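Local coordinates for protein pngf-ii (Elizabethkingia meningoseptica, PDB 4R4X) that probably removes N-linked glycans from glycoproteins as a peptide:N-glycosidase, a hydrolase related to PNGase F, at residues V190-I196 / G356-L362; I208-G212 / Y263-T267; L299-P305 / T326-I332; F349-Y353 / N387-M391; Y396-F400 / Q525-V530. All blocks are in the same frame, centred on the assembly; numbering follows the deposited sequence.

Contact 1 of 5, residues V190-I196 / G356-L362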
# COMPACT_ATOMS: atom_id res chain seq x y z
N VAL A 190 3.92 1.69 11.44
CA VAL A 190 4.71 0.70 12.16
C VAL A 190 6.07 1.28 12.54
O VAL A 190 6.34 1.43 13.72
CB VAL A 190 4.87 -0.61 11.36
CG1 VAL A 190 5.58 -1.66 12.19
CG2 VAL A 190 3.53 -1.12 10.90
N PHE A 191 6.91 1.57 11.54
CA PHE A 191 8.26 2.13 11.79
C PHE A 191 8.48 3.39 11.00
O PHE A 191 8.00 3.53 9.85
CB PHE A 191 9.40 1.13 11.47
CG PHE A 191 9.33 -0.17 12.23
CD1 PHE A 191 9.34 -0.20 13.61
CD2 PHE A 191 9.29 -1.37 11.55
CE1 PHE A 191 9.29 -1.39 14.29
CE2 PHE A 191 9.20 -2.57 12.22
CZ PHE A 191 9.22 -2.59 13.61
N GLU A 192 9.21 4.33 11.59
CA GLU A 192 9.60 5.56 10.91
C GLU A 192 11.08 5.84 11.15
O GLU A 192 11.51 5.96 12.29
CB GLU A 192 8.77 6.74 11.41
CG GLU A 192 9.07 8.02 10.65
CD GLU A 192 7.99 9.09 10.83
OE1 GLU A 192 7.82 9.92 9.90
OE2 GLU A 192 7.30 9.09 11.88
N ASN A 193 11.85 5.90 10.06
CA ASN A 193 13.29 6.08 10.09
C ASN A 193 13.99 5.25 11.19
O ASN A 193 14.74 5.80 11.97
CB ASN A 193 13.60 7.57 10.25
CG ASN A 193 12.98 8.42 9.14
OD1 ASN A 193 12.94 8.02 7.97
ND2 ASN A 193 12.48 9.59 9.50
N GLU A 194 13.75 3.95 11.20
CA GLU A 194 14.34 3.04 12.18
C GLU A 194 15.60 2.38 11.65
O GLU A 194 15.59 1.79 10.57
CB GLU A 194 13.40 1.89 12.55
CG GLU A 194 12.41 2.14 13.66
CD GLU A 194 12.95 2.82 14.90
OE1 GLU A 194 12.29 3.80 15.32
OE2 GLU A 194 13.99 2.38 15.46
N THR A 195 16.65 2.43 12.45
CA THR A 195 17.88 1.72 12.12
C THR A 195 17.75 0.21 12.22
O THR A 195 17.19 -0.33 13.18
CB THR A 195 18.98 2.17 13.07
OG1 THR A 195 19.23 3.56 12.82
CG2 THR A 195 20.23 1.35 12.88
N ILE A 196 18.27 -0.47 11.22
CA ILE A 196 18.49 -1.91 11.23
C ILE A 196 19.98 -2.11 10.93
O ILE A 196 20.45 -1.70 9.87
CB ILE A 196 17.60 -2.67 10.23
CG1 ILE A 196 16.12 -2.41 10.55
CG2 ILE A 196 17.89 -4.17 10.32
CD1 ILE A 196 15.11 -3.10 9.64
N GLY A 356 26.61 0.74 10.81
CA GLY A 356 25.71 1.80 10.34
C GLY A 356 24.41 1.17 9.86
O GLY A 356 23.32 1.60 10.21
N GLY A 357 24.55 0.14 9.03
CA GLY A 357 23.42 -0.67 8.60
C GLY A 357 22.51 0.04 7.63
O GLY A 357 22.96 0.54 6.59
N HIS A 358 21.22 0.05 7.96
CA HIS A 358 20.14 0.52 7.11
C HIS A 358 19.16 1.32 7.94
O HIS A 358 19.14 1.21 9.16
CB HIS A 358 19.36 -0.65 6.49
CG HIS A 358 20.22 -1.55 5.68
ND1 HIS A 358 20.21 -1.53 4.30
CD2 HIS A 358 21.16 -2.46 6.04
CE1 HIS A 358 21.08 -2.42 3.85
NE2 HIS A 358 21.67 -2.98 4.88
N GLN A 359 18.36 2.14 7.26
CA GLN A 359 17.25 2.85 7.88
C GLN A 359 15.99 2.49 7.07
O GLN A 359 16.02 2.55 5.84
CB GLN A 359 17.50 4.34 7.77
CG GLN A 359 16.64 5.18 8.64
CD GLN A 359 17.18 6.58 8.64
OE1 GLN A 359 18.23 6.84 9.21
NE2 GLN A 359 16.52 7.46 7.92
N ILE A 360 14.91 2.14 7.76
CA ILE A 360 13.62 1.92 7.09
C ILE A 360 12.45 2.66 7.74
O ILE A 360 12.51 3.12 8.90
CB ILE A 360 13.24 0.42 7.02
CG1 ILE A 360 12.76 -0.07 8.38
CG2 ILE A 360 14.41 -0.40 6.51
CD1 ILE A 360 12.08 -1.41 8.36
N SER A 361 11.39 2.78 6.93
CA SER A 361 10.05 3.11 7.38
C SER A 361 9.13 2.00 6.89
O SER A 361 9.41 1.37 5.88
CB SER A 361 9.60 4.46 6.82
OG SER A 361 10.48 5.49 7.32
N LEU A 362 8.04 1.78 7.62
CA LEU A 362 7.09 0.72 7.31
C LEU A 362 5.69 1.08 7.79
O LEU A 362 5.52 1.53 8.95
CB LEU A 362 7.53 -0.56 7.99
CG LEU A 362 6.62 -1.77 7.84
CD1 LEU A 362 6.67 -2.23 6.40
CD2 LEU A 362 7.07 -2.87 8.80
O HOH W 1 13.37 5.62 6.29

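Contact 2 of 5, residues I208-G212 / Y263-T267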
# COMPACT_ATOMS: atom_id res chain seq x y z
N ILE A 208 9.89 -0.46 20.66
CA ILE A 208 10.51 -1.38 19.69
C ILE A 208 11.44 -2.40 20.34
O ILE A 208 12.40 -2.03 21.02
CB ILE A 208 11.31 -0.57 18.66
CG1 ILE A 208 10.37 0.43 17.97
CG2 ILE A 208 11.97 -1.51 17.63
CD1 ILE A 208 10.99 1.22 16.86
N GLN A 209 11.16 -3.68 20.12
CA GLN A 209 12.06 -4.74 20.52
C GLN A 209 13.06 -5.00 19.41
O GLN A 209 12.71 -4.97 18.21
CB GLN A 209 11.28 -5.99 20.86
CG GLN A 209 10.24 -5.76 21.96
CD GLN A 209 9.28 -6.92 22.10
OE1 GLN A 209 8.07 -6.78 21.89
NE2 GLN A 209 9.79 -8.04 22.46
N ARG A 210 14.30 -5.29 19.79
CA ARG A 210 15.36 -5.52 18.81
C ARG A 210 16.06 -6.83 19.10
O ARG A 210 16.45 -7.10 20.23
CB ARG A 210 16.38 -4.39 18.83
CG ARG A 210 15.77 -3.01 18.68
CD ARG A 210 16.82 -1.92 18.41
NE ARG A 210 16.13 -0.69 18.01
CZ ARG A 210 15.46 0.11 18.83
NH1 ARG A 210 14.83 1.17 18.34
NH2 ARG A 210 15.39 -0.14 20.15
N PHE A 211 16.22 -7.65 18.08
CA PHE A 211 16.86 -8.95 18.25
C PHE A 211 17.94 -9.09 17.18
O PHE A 211 18.09 -8.22 16.32
CB PHE A 211 15.83 -10.07 18.11
CG PHE A 211 14.66 -9.97 19.06
CD1 PHE A 211 14.73 -10.52 20.34
CD2 PHE A 211 13.51 -9.31 18.67
CE1 PHE A 211 13.64 -10.42 21.20
CE2 PHE A 211 12.43 -9.20 19.52
CZ PHE A 211 12.50 -9.75 20.79
N GLY A 212 18.71 -10.17 17.25
CA GLY A 212 19.73 -10.45 16.24
C GLY A 212 20.78 -9.35 16.18
O GLY A 212 21.28 -9.02 15.10
N TYR A 263 8.23 -15.97 18.17
CA TYR A 263 8.52 -15.03 19.28
C TYR A 263 9.15 -15.72 20.50
O TYR A 263 9.99 -15.14 21.17
CB TYR A 263 7.24 -14.28 19.70
CG TYR A 263 7.43 -13.11 20.65
CD1 TYR A 263 8.22 -12.02 20.29
CD2 TYR A 263 6.78 -13.06 21.89
CE1 TYR A 263 8.38 -10.93 21.13
CE2 TYR A 263 6.91 -11.96 22.73
CZ TYR A 263 7.71 -10.91 22.35
OH TYR A 263 7.89 -9.81 23.15
N THR A 264 8.77 -16.95 20.75
CA THR A 264 9.43 -17.75 21.79
C THR A 264 10.93 -17.89 21.47
O THR A 264 11.77 -17.71 22.34
CB THR A 264 8.82 -19.16 21.88
OG1 THR A 264 7.40 -19.07 21.69
CG2 THR A 264 9.13 -19.77 23.25
N GLY A 265 11.24 -18.19 20.21
CA GLY A 265 12.62 -18.22 19.75
C GLY A 265 13.34 -16.89 19.92
O GLY A 265 14.47 -16.84 20.41
N LEU A 266 12.69 -15.81 19.51
CA LEU A 266 13.32 -14.50 19.62
C LEU A 266 13.56 -14.08 21.07
O LEU A 266 14.61 -13.51 21.39
CB LEU A 266 12.48 -13.44 18.91
CG LEU A 266 12.32 -13.53 17.39
CD1 LEU A 266 11.19 -12.62 16.97
CD2 LEU A 266 13.59 -13.11 16.67
N THR A 267 12.60 -14.34 21.96
CA THR A 267 12.72 -13.83 23.33
C THR A 267 13.55 -14.73 24.24
O THR A 267 14.29 -14.24 25.11
CB THR A 267 11.35 -13.62 24.00
OG1 THR A 267 10.64 -14.84 23.98
CG2 THR A 267 10.54 -12.56 23.28

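Contact 3 of 5, residues L299-P305 / T326-I332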
# COMPACT_ATOMS: atom_id res chain seq x y z
N LEU A 299 5.23 -11.24 5.23
CA LEU A 299 4.35 -10.33 4.48
C LEU A 299 4.96 -9.97 3.13
O LEU A 299 4.26 -9.93 2.13
CB LEU A 299 4.07 -9.04 5.25
CG LEU A 299 3.39 -9.14 6.61
CD1 LEU A 299 2.98 -7.73 7.06
CD2 LEU A 299 2.16 -10.06 6.53
N MSE A 300 6.27 -9.74 3.12
CA MSE A 300 7.00 -9.23 1.93
C MSE A 300 8.43 -9.67 2.06
O MSE A 300 9.08 -9.37 3.04
CB MSE A 300 6.96 -7.69 1.87
CG MSE A 300 7.81 -7.09 0.74
SE MSE A 300 8.49 -5.28 1.19
CE MSE A 300 6.90 -4.53 2.07
N ARG A 301 8.94 -10.40 1.06
CA ARG A 301 10.34 -10.75 0.96
C ARG A 301 10.96 -9.77 -0.03
O ARG A 301 10.44 -9.57 -1.14
CB ARG A 301 10.52 -12.20 0.48
CG ARG A 301 11.96 -12.60 0.10
CD ARG A 301 12.68 -13.50 1.08
NE ARG A 301 11.91 -14.69 1.47
CZ ARG A 301 11.91 -15.89 0.88
NH1 ARG A 301 12.64 -16.15 -0.20
NH2 ARG A 301 11.12 -16.85 1.37
N PHE A 302 12.05 -9.11 0.39
CA PHE A 302 12.69 -8.09 -0.42
C PHE A 302 14.19 -8.19 -0.29
O PHE A 302 14.72 -8.81 0.65
CB PHE A 302 12.19 -6.66 -0.07
CG PHE A 302 12.61 -6.17 1.30
CD1 PHE A 302 11.88 -6.54 2.44
CD2 PHE A 302 13.71 -5.34 1.47
CE1 PHE A 302 12.26 -6.10 3.70
CE2 PHE A 302 14.10 -4.90 2.73
CZ PHE A 302 13.38 -5.27 3.85
N PHE A 303 14.89 -7.58 -1.24
CA PHE A 303 16.34 -7.55 -1.19
C PHE A 303 16.79 -6.12 -1.31
O PHE A 303 16.33 -5.41 -2.18
CB PHE A 303 16.90 -8.44 -2.28
CG PHE A 303 16.60 -9.88 -2.02
CD1 PHE A 303 15.38 -10.42 -2.38
CD2 PHE A 303 17.49 -10.65 -1.29
CE1 PHE A 303 15.04 -11.72 -2.04
CE2 PHE A 303 17.18 -11.97 -0.98
CZ PHE A 303 15.94 -12.50 -1.34
N THR A 304 17.68 -5.70 -0.42
CA THR A 304 18.22 -4.32 -0.51
C THR A 304 19.12 -4.20 -1.73
O THR A 304 19.75 -5.17 -2.17
CB THR A 304 18.98 -3.83 0.73
OG1 THR A 304 20.27 -4.46 0.81
CG2 THR A 304 18.20 -4.06 2.00
N PRO A 305 19.15 -3.00 -2.31
CA PRO A 305 20.13 -2.76 -3.32
C PRO A 305 21.51 -2.59 -2.67
O PRO A 305 21.62 -2.68 -1.47
CB PRO A 305 19.61 -1.51 -4.00
CG PRO A 305 18.97 -0.74 -2.91
CD PRO A 305 18.36 -1.79 -2.02
N THR A 326 14.85 3.17 -1.61
CA THR A 326 14.17 2.09 -2.29
C THR A 326 12.81 1.91 -1.68
O THR A 326 12.72 1.72 -0.48
CB THR A 326 14.85 0.74 -2.13
OG1 THR A 326 16.27 0.92 -2.10
CG2 THR A 326 14.42 -0.19 -3.26
N PRO A 327 11.75 1.98 -2.51
CA PRO A 327 10.42 1.68 -2.05
C PRO A 327 10.00 0.26 -2.44
O PRO A 327 10.34 -0.20 -3.53
CB PRO A 327 9.57 2.67 -2.80
CG PRO A 327 10.28 2.80 -4.13
CD PRO A 327 11.73 2.50 -3.89
N TYR A 328 9.28 -0.39 -1.53
CA TYR A 328 8.72 -1.71 -1.75
C TYR A 328 7.28 -1.71 -1.24
O TYR A 328 7.03 -1.39 -0.08
CB TYR A 328 9.49 -2.77 -0.97
CG TYR A 328 11.00 -2.78 -1.10
CD1 TYR A 328 11.79 -1.96 -0.31
CD2 TYR A 328 11.65 -3.68 -1.96
CE1 TYR A 328 13.17 -2.02 -0.36
CE2 TYR A 328 13.03 -3.72 -2.04
CZ TYR A 328 13.79 -2.89 -1.23
OH TYR A 328 15.17 -2.93 -1.26
N ARG A 329 6.35 -2.11 -2.09
CA ARG A 329 4.97 -2.19 -1.65
C ARG A 329 4.33 -3.45 -2.22
O ARG A 329 4.35 -3.68 -3.44
CB ARG A 329 4.18 -0.94 -2.07
CG ARG A 329 2.79 -0.83 -1.42
CD ARG A 329 2.07 0.46 -1.82
NE ARG A 329 0.88 0.75 -0.99
CZ ARG A 329 -0.08 1.61 -1.31
NH1 ARG A 329 -0.06 2.27 -2.47
NH2 ARG A 329 -1.11 1.82 -0.48
N GLN A 330 3.74 -4.23 -1.33
CA GLN A 330 3.09 -5.48 -1.69
C GLN A 330 1.62 -5.54 -1.24
O GLN A 330 1.28 -5.15 -0.11
CB GLN A 330 3.83 -6.64 -1.05
CG GLN A 330 3.23 -8.01 -1.44
CD GLN A 330 4.19 -9.15 -1.33
OE1 GLN A 330 3.86 -10.27 -0.86
NE2 GLN A 330 5.38 -8.93 -1.77
N ASP A 331 0.78 -6.03 -2.13
CA ASP A 331 -0.63 -6.35 -1.85
C ASP A 331 -0.63 -7.61 -1.00
O ASP A 331 -0.07 -8.62 -1.39
CB ASP A 331 -1.31 -6.57 -3.19
CG ASP A 331 -2.81 -6.88 -3.09
OD1 ASP A 331 -3.33 -7.17 -1.98
OD2 ASP A 331 -3.44 -6.86 -4.17
N ILE A 332 -1.23 -7.54 0.18
CA ILE A 332 -1.30 -8.69 1.07
C ILE A 332 -2.75 -9.04 1.45
O ILE A 332 -3.00 -9.60 2.52
CB ILE A 332 -0.46 -8.46 2.35
CG1 ILE A 332 -0.77 -7.11 2.99
CG2 ILE A 332 1.03 -8.54 2.05
CD1 ILE A 332 -0.16 -6.99 4.39

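Contact 4 of 5, residues F349-Y353 / N387-M391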
# COMPACT_ATOMS: atom_id res chain seq x y z
N PHE A 349 13.33 -7.41 9.12
CA PHE A 349 14.65 -8.02 9.21
C PHE A 349 15.45 -7.58 8.00
O PHE A 349 14.95 -7.61 6.88
CB PHE A 349 14.54 -9.55 9.22
CG PHE A 349 15.80 -10.30 8.86
CD1 PHE A 349 16.87 -10.38 9.75
CD2 PHE A 349 15.90 -10.98 7.66
CE1 PHE A 349 18.01 -11.09 9.42
CE2 PHE A 349 17.03 -11.72 7.33
CZ PHE A 349 18.09 -11.78 8.21
N ILE A 350 16.69 -7.14 8.23
CA ILE A 350 17.69 -7.05 7.17
C ILE A 350 18.98 -7.67 7.70
O ILE A 350 19.63 -7.12 8.61
CB ILE A 350 17.93 -5.60 6.69
CG1 ILE A 350 16.63 -4.97 6.17
CG2 ILE A 350 19.00 -5.61 5.59
CD1 ILE A 350 16.72 -3.49 5.88
N GLY A 351 19.35 -8.83 7.17
CA GLY A 351 20.54 -9.51 7.60
C GLY A 351 21.77 -8.74 7.15
O GLY A 351 22.02 -8.66 5.96
N ASN A 352 22.53 -8.20 8.09
CA ASN A 352 23.73 -7.47 7.79
C ASN A 352 24.71 -7.53 8.96
O ASN A 352 24.34 -7.92 10.07
CB ASN A 352 23.40 -6.00 7.47
CG ASN A 352 23.02 -5.19 8.70
OD1 ASN A 352 23.87 -4.51 9.31
ND2 ASN A 352 21.76 -5.27 9.08
N TYR A 353 25.94 -7.10 8.72
CA TYR A 353 27.00 -7.12 9.75
C TYR A 353 27.59 -5.73 9.90
O TYR A 353 28.70 -5.57 10.38
CB TYR A 353 28.12 -8.14 9.40
CG TYR A 353 27.74 -9.59 9.68
CD1 TYR A 353 27.74 -10.09 10.99
CD2 TYR A 353 27.34 -10.45 8.65
CE1 TYR A 353 27.38 -11.40 11.26
CE2 TYR A 353 26.97 -11.77 8.91
CZ TYR A 353 27.00 -12.25 10.21
OH TYR A 353 26.64 -13.56 10.51
N ASN A 387 15.93 -17.83 7.44
CA ASN A 387 16.48 -17.66 8.78
C ASN A 387 16.66 -16.19 9.16
O ASN A 387 17.77 -15.59 9.13
CB ASN A 387 17.72 -18.52 9.01
CG ASN A 387 18.87 -18.18 8.08
OD1 ASN A 387 18.66 -17.82 6.91
ND2 ASN A 387 20.08 -18.29 8.60
N VAL A 388 15.52 -15.61 9.52
CA VAL A 388 15.45 -14.26 10.03
C VAL A 388 16.32 -14.15 11.27
O VAL A 388 16.87 -13.08 11.54
CB VAL A 388 13.99 -13.85 10.29
CG1 VAL A 388 13.85 -12.80 11.38
CG2 VAL A 388 13.36 -13.38 8.98
N MSE A 389 16.45 -15.27 12.00
CA MSE A 389 17.34 -15.32 13.17
C MSE A 389 18.77 -15.72 12.82
O MSE A 389 19.48 -16.31 13.64
CB MSE A 389 16.69 -16.26 14.21
CG MSE A 389 15.60 -15.50 14.97
SE MSE A 389 14.73 -16.76 16.23
CE MSE A 389 16.15 -16.72 17.59
N GLU A 390 19.20 -15.38 11.61
CA GLU A 390 20.58 -15.60 11.15
C GLU A 390 21.63 -15.12 12.16
O GLU A 390 22.65 -15.79 12.36
CB GLU A 390 20.78 -14.87 9.83
CG GLU A 390 22.17 -14.97 9.22
CD GLU A 390 22.32 -14.05 8.00
OE1 GLU A 390 23.44 -13.97 7.45
OE2 GLU A 390 21.33 -13.41 7.58
N MSE A 391 21.41 -13.97 12.75
CA MSE A 391 22.38 -13.40 13.72
C MSE A 391 21.88 -13.67 15.14
O MSE A 391 22.15 -12.91 16.07
CB MSE A 391 22.55 -11.91 13.40
CG MSE A 391 23.39 -11.68 12.13
SE MSE A 391 22.21 -11.52 10.53
CE MSE A 391 23.69 -11.25 9.23

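Contact 5 of 5, residues Y396-F400 / Q525-V530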
# COMPACT_ATOMS: atom_id res chain seq x y z
N TYR A 396 21.20 -21.58 8.34
CA TYR A 396 20.77 -21.33 6.97
C TYR A 396 20.04 -22.54 6.43
O TYR A 396 20.34 -23.65 6.84
CB TYR A 396 21.95 -21.03 6.07
CG TYR A 396 22.58 -19.72 6.36
CD1 TYR A 396 23.60 -19.62 7.31
CD2 TYR A 396 22.17 -18.57 5.71
CE1 TYR A 396 24.19 -18.42 7.58
CE2 TYR A 396 22.77 -17.36 5.97
CZ TYR A 396 23.78 -17.30 6.91
OH TYR A 396 24.37 -16.11 7.19
N PRO A 397 19.13 -22.33 5.47
CA PRO A 397 18.32 -23.42 4.95
C PRO A 397 19.03 -24.26 3.89
O PRO A 397 18.73 -24.19 2.71
CB PRO A 397 17.08 -22.70 4.40
CG PRO A 397 17.58 -21.35 4.01
CD PRO A 397 18.57 -21.01 5.08
N THR A 398 19.96 -25.09 4.37
CA THR A 398 20.74 -26.00 3.54
C THR A 398 20.13 -27.41 3.48
O THR A 398 20.80 -28.37 3.10
CB THR A 398 22.15 -26.07 4.12
OG1 THR A 398 22.09 -26.46 5.52
CG2 THR A 398 22.82 -24.73 4.03
N MSE A 399 18.84 -27.53 3.79
CA MSE A 399 18.20 -28.85 3.93
C MSE A 399 17.90 -29.53 2.62
O MSE A 399 17.52 -30.69 2.61
CB MSE A 399 16.91 -28.74 4.75
CG MSE A 399 15.75 -28.02 4.11
SE MSE A 399 15.88 -26.07 4.43
CE MSE A 399 15.52 -26.03 6.37
N PHE A 400 18.08 -28.84 1.51
CA PHE A 400 17.59 -29.33 0.24
C PHE A 400 18.57 -30.24 -0.49
O PHE A 400 18.27 -30.75 -1.56
CB PHE A 400 17.12 -28.15 -0.60
CG PHE A 400 15.89 -27.51 -0.05
CD1 PHE A 400 14.67 -28.16 -0.13
CD2 PHE A 400 15.95 -26.28 0.56
CE1 PHE A 400 13.53 -27.59 0.39
CE2 PHE A 400 14.80 -25.69 1.08
CZ PHE A 400 13.59 -26.35 1.00
N GLN A 525 28.20 -22.14 0.73
CA GLN A 525 27.09 -23.10 0.61
C GLN A 525 25.94 -22.50 -0.18
O GLN A 525 25.68 -21.30 -0.10
CB GLN A 525 26.55 -23.48 1.99
CG GLN A 525 27.44 -24.39 2.82
CD GLN A 525 26.70 -25.00 3.99
OE1 GLN A 525 26.64 -24.43 5.07
NE2 GLN A 525 26.09 -26.15 3.77
N SER A 526 25.23 -23.35 -0.91
CA SER A 526 23.95 -22.98 -1.46
C SER A 526 22.81 -23.26 -0.44
O SER A 526 22.90 -24.17 0.40
CB SER A 526 23.70 -23.70 -2.79
OG SER A 526 24.44 -23.08 -3.84
N PHE A 527 21.77 -22.45 -0.50
CA PHE A 527 20.63 -22.58 0.40
C PHE A 527 19.41 -21.90 -0.16
O PHE A 527 19.51 -21.06 -1.07
CB PHE A 527 20.95 -22.06 1.81
CG PHE A 527 21.37 -20.61 1.85
CD1 PHE A 527 20.43 -19.60 2.08
CD2 PHE A 527 22.71 -20.26 1.74
CE1 PHE A 527 20.82 -18.27 2.15
CE2 PHE A 527 23.10 -18.94 1.82
CZ PHE A 527 22.16 -17.94 2.01
N TRP A 528 18.23 -22.31 0.32
CA TRP A 528 16.96 -21.85 -0.26
C TRP A 528 16.02 -21.31 0.82
O TRP A 528 15.64 -22.05 1.73
CB TRP A 528 16.30 -22.98 -1.05
CG TRP A 528 17.01 -23.21 -2.34
CD1 TRP A 528 18.18 -23.89 -2.52
CD2 TRP A 528 16.65 -22.68 -3.61
NE1 TRP A 528 18.56 -23.83 -3.84
CE2 TRP A 528 17.63 -23.10 -4.53
CE3 TRP A 528 15.58 -21.92 -4.08
CZ2 TRP A 528 17.56 -22.78 -5.89
CZ3 TRP A 528 15.52 -21.60 -5.42
CH2 TRP A 528 16.50 -22.01 -6.30
N ASN A 529 15.68 -20.03 0.71
CA ASN A 529 14.72 -19.38 1.58
C ASN A 529 13.33 -19.57 0.99
O ASN A 529 12.99 -18.95 -0.04
CB ASN A 529 15.00 -17.88 1.68
CG ASN A 529 16.21 -17.55 2.51
OD1 ASN A 529 16.45 -18.13 3.57
ND2 ASN A 529 16.95 -16.56 2.07
N VAL A 530 12.54 -20.45 1.61
CA VAL A 530 11.21 -20.78 1.10
C VAL A 530 10.17 -20.68 2.21
O VAL A 530 10.37 -21.15 3.35
CB VAL A 530 11.17 -22.15 0.38
CG1 VAL A 530 12.30 -22.28 -0.63
CG2 VAL A 530 11.26 -23.30 1.36

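Contact 1 of 5, residues V190-I196 / G356-L362
Leu362 lies alongside Phe191 and Val190, all three joined by backbone hydrogen bonds. Leu362 CB starts 4.1 Å from Phe191 CD2. A chi1 of 177° swings CG away from the backbone N and past Val190 CB, and the branch CD2 touches both neighbours, 3.8 Å from Phe191 CD2 and 3.9 Å from Val190 CG1. The carbonyl of Leu362 takes both Val190 N (3.0 Å) and Phe191 N (2.9 Å from Leu362 O), while Leu362 N donates back to Phe191 O. Further along, Ile196 CD1 meets Ile360 CD1 on the buried side. Toward solvent, Asn193 N gives a nearly straight bond (177°) to Ser361 OG, and a water joins that hydroxyl to Asn193 OD1. Paired bonds resume where Glu194 meets Ile360 and Ile196 meets His358. A classic bulge at Val190-Phe191 and a G1 bulge at Asn193-Glu194 flank the corner that this outermost strand turns at Glu192 and Asn193, the strand being paired on both sides of it in an antiparallel sheet.

Contact 2 of 5, residues I208-G212 / Y263-T267
The strand 209-211, which supplies Gln209 and Phe211, and the helix segment 263-267 run at 78° to each other with axes 10.0 Å apart, and Phe211 and Leu266 bring their CA atoms nearest, at 6.7 Å. No backbone hydrogen bond joins them; side chains make most of the contact. The Phe211 ring turns one face to the helix, and Leu266 CB stands almost on the ring normal, 3.9 Å from the Phe211 centroid, a CH-pi contact. With chi1 at -56° the Phe211 ring sits beside its own backbone N and faces the helix; Leu266 CD2 lies against Phe211 CB. The backbone also takes part: Leu266 O comes within 3.2 Å of Phe211 CD1. In the fold, the strand is an outermost member of an antiparallel sheet, and the short helix packs beside it, also touching the next strand through Tyr263 on Leu218 and Leu266 on Ile216. A polar contact lies beside the CH-pi one. The extended Gln209 chain carries its amide to the edge of the Tyr263 ring, where NE2 donates to Tyr263 OH at 2.7 Å, with the hydroxyl close to the amide plane. Amide and ring planes stand 78° apart, almost perpendicular. Within the helix, Thr267 CG2 lies over a face of the Tyr263 ring, toward its rim, while Phe211 CZ approaches Tyr263 CE1 obliquely at 4.3 Å.

Contact 3 of 5, residues L299-P305 / T326-I332
Strands 300-303 and 326-331, which meet mainly through Phe302 and Tyr328, run nearly antiparallel at 156° with axes 8.3 Å apart, too far for backbone pairing. They belong to different sheets packed face to face, a beta-sandwich arrangement in keeping with the family's jelly-roll fold, and every residue that touches is buried. At the centre, the edge of the Phe302 ring points toward a face of Tyr328, with centroids 4.8 Å apart and planes at 50°. Phe302 CG sits between its backbone N and carbonyl carbon (chi1 67°), and this brings CD2 over the rim of the tyrosine ring, 3.6 Å from Tyr328 CZ, while Phe302 CB lies over the same ring as a CH-pi contact. The selenium of selenomethionine Met300 approaches the tyrosine obliquely, although this residue has two conformers and the detail is doubtful. At one end Leu299 CD1 meets Ile332 CD1 at 4.2 Å. At the other, Pro305 CG abuts Thr326 OG1, whose hydrogen bond is to Gln238. The tyrosine's buried hydroxyl is satisfied by the facing strand: Tyr328 OH donates to Phe303 O at 2.9 Å, reaching that oxygen from above the carbonyl plane.

Contact 4 of 5, residues F349-Y353 / N387-M391
A largely buried packing of aromatic rings against a turn, without any hydrogen bond across it, joins strand 343-350 and the residues after it to the loop, through Phe349 and Tyr353 on one side and Val388 and Met391 on the other. Val388 CA sits over the centre of the Phe349 ring, 3.9 Å from its centroid, a CH-pi contact made by the backbone. Gly351 N covers the opposite face toward the rim, so the ring is held between Gly351 of its own segment and the turn. Val388 CG2 packs 3.7 Å from Phe349 CD2. The loop forms a type I beta turn from Asn387 to Glu390, closed by Glu390 N donating to Asn387 O. Extended from that turn, Glu390 brings OE2 into the plane of Phe349 at its edge, 3.7 Å from CZ, where the ring's positive rim may favour the carboxylate; its OE1 is hydrogen-bonded to Tyr396 OH. Selenomethionine Met391, bent at chi2 (93°), lays CE over a face of Tyr353, 3.3 Å from CE2, with its selenium farther above that face in a Met-aromatic contact. Met391 CE also lies 3.5 Å from Asn352 N.

Contact 5 of 5, residues Y396-F400 / Q525-V530
Pro397 and Trp528 share the hydrogen bond across this contact, in which Trp528 N donates to Pro397 O at 3.1 Å along a nearly straight path (165°). Pro397 is the centre of an inverse gamma turn, closed by Thr398 N donating to Tyr396 O, and the turn docks on strand 527-530 of the large antiparallel sheet in the C-terminal PNGase F family region. The aromatic contact is edge-to-face: Tyr396 points its edge, with CD2 leading, at a face of Phe527, centroids 5.0 Å apart and planes at 52°. A chi1 of 59° tucks the Phe527 ring over its own backbone, with Phe527 CD1 3.8 Å from Pro397 CD. On the far side of the turn the packing is apolar. Phe400 CD2 lies 3.7 Å from Trp528 CB, and Phe400 CZ reaches Val530 CG2, while Met399 CG covers one face of the same phenyl ring. Polar ends find partners beyond the two segments: Thr398 OG1 bonds to Tyr284, and Trp528 NE1 to Asp435. Close carbon-oxygen contacts complete the fit. The proline ring sits against the strand's backbone and Asn529, with Pro397 CG 3.4 Å from Asn529 OD1 and 3.1 Å from Trp528 O.

Contacts 3, 4 and 5 are mostly buried, whereas contact 2 lies at the surface and contact 1 has one side toward solvent. Contact 1 pairs neighbouring strands of the four-stranded sheet that holds strands 186-196, 358-367 and 326-331 by backbone bonds; contact 3 joins that sheet to the large one through side chains. Contacts 2, 4 and 5 bring a helix or loop against the large sheet, relying on aromatic and apolar groups with few or no bonds across. Neighbours meet directly: Glu194 of contact 1 forms a salt bridge with Arg210 of contact 2, Met389 of contact 4 packs on Leu266 of contact 2, and Arg301 of contact 3 probably bonds to Asn529 O of contact 5, linking the two family regions.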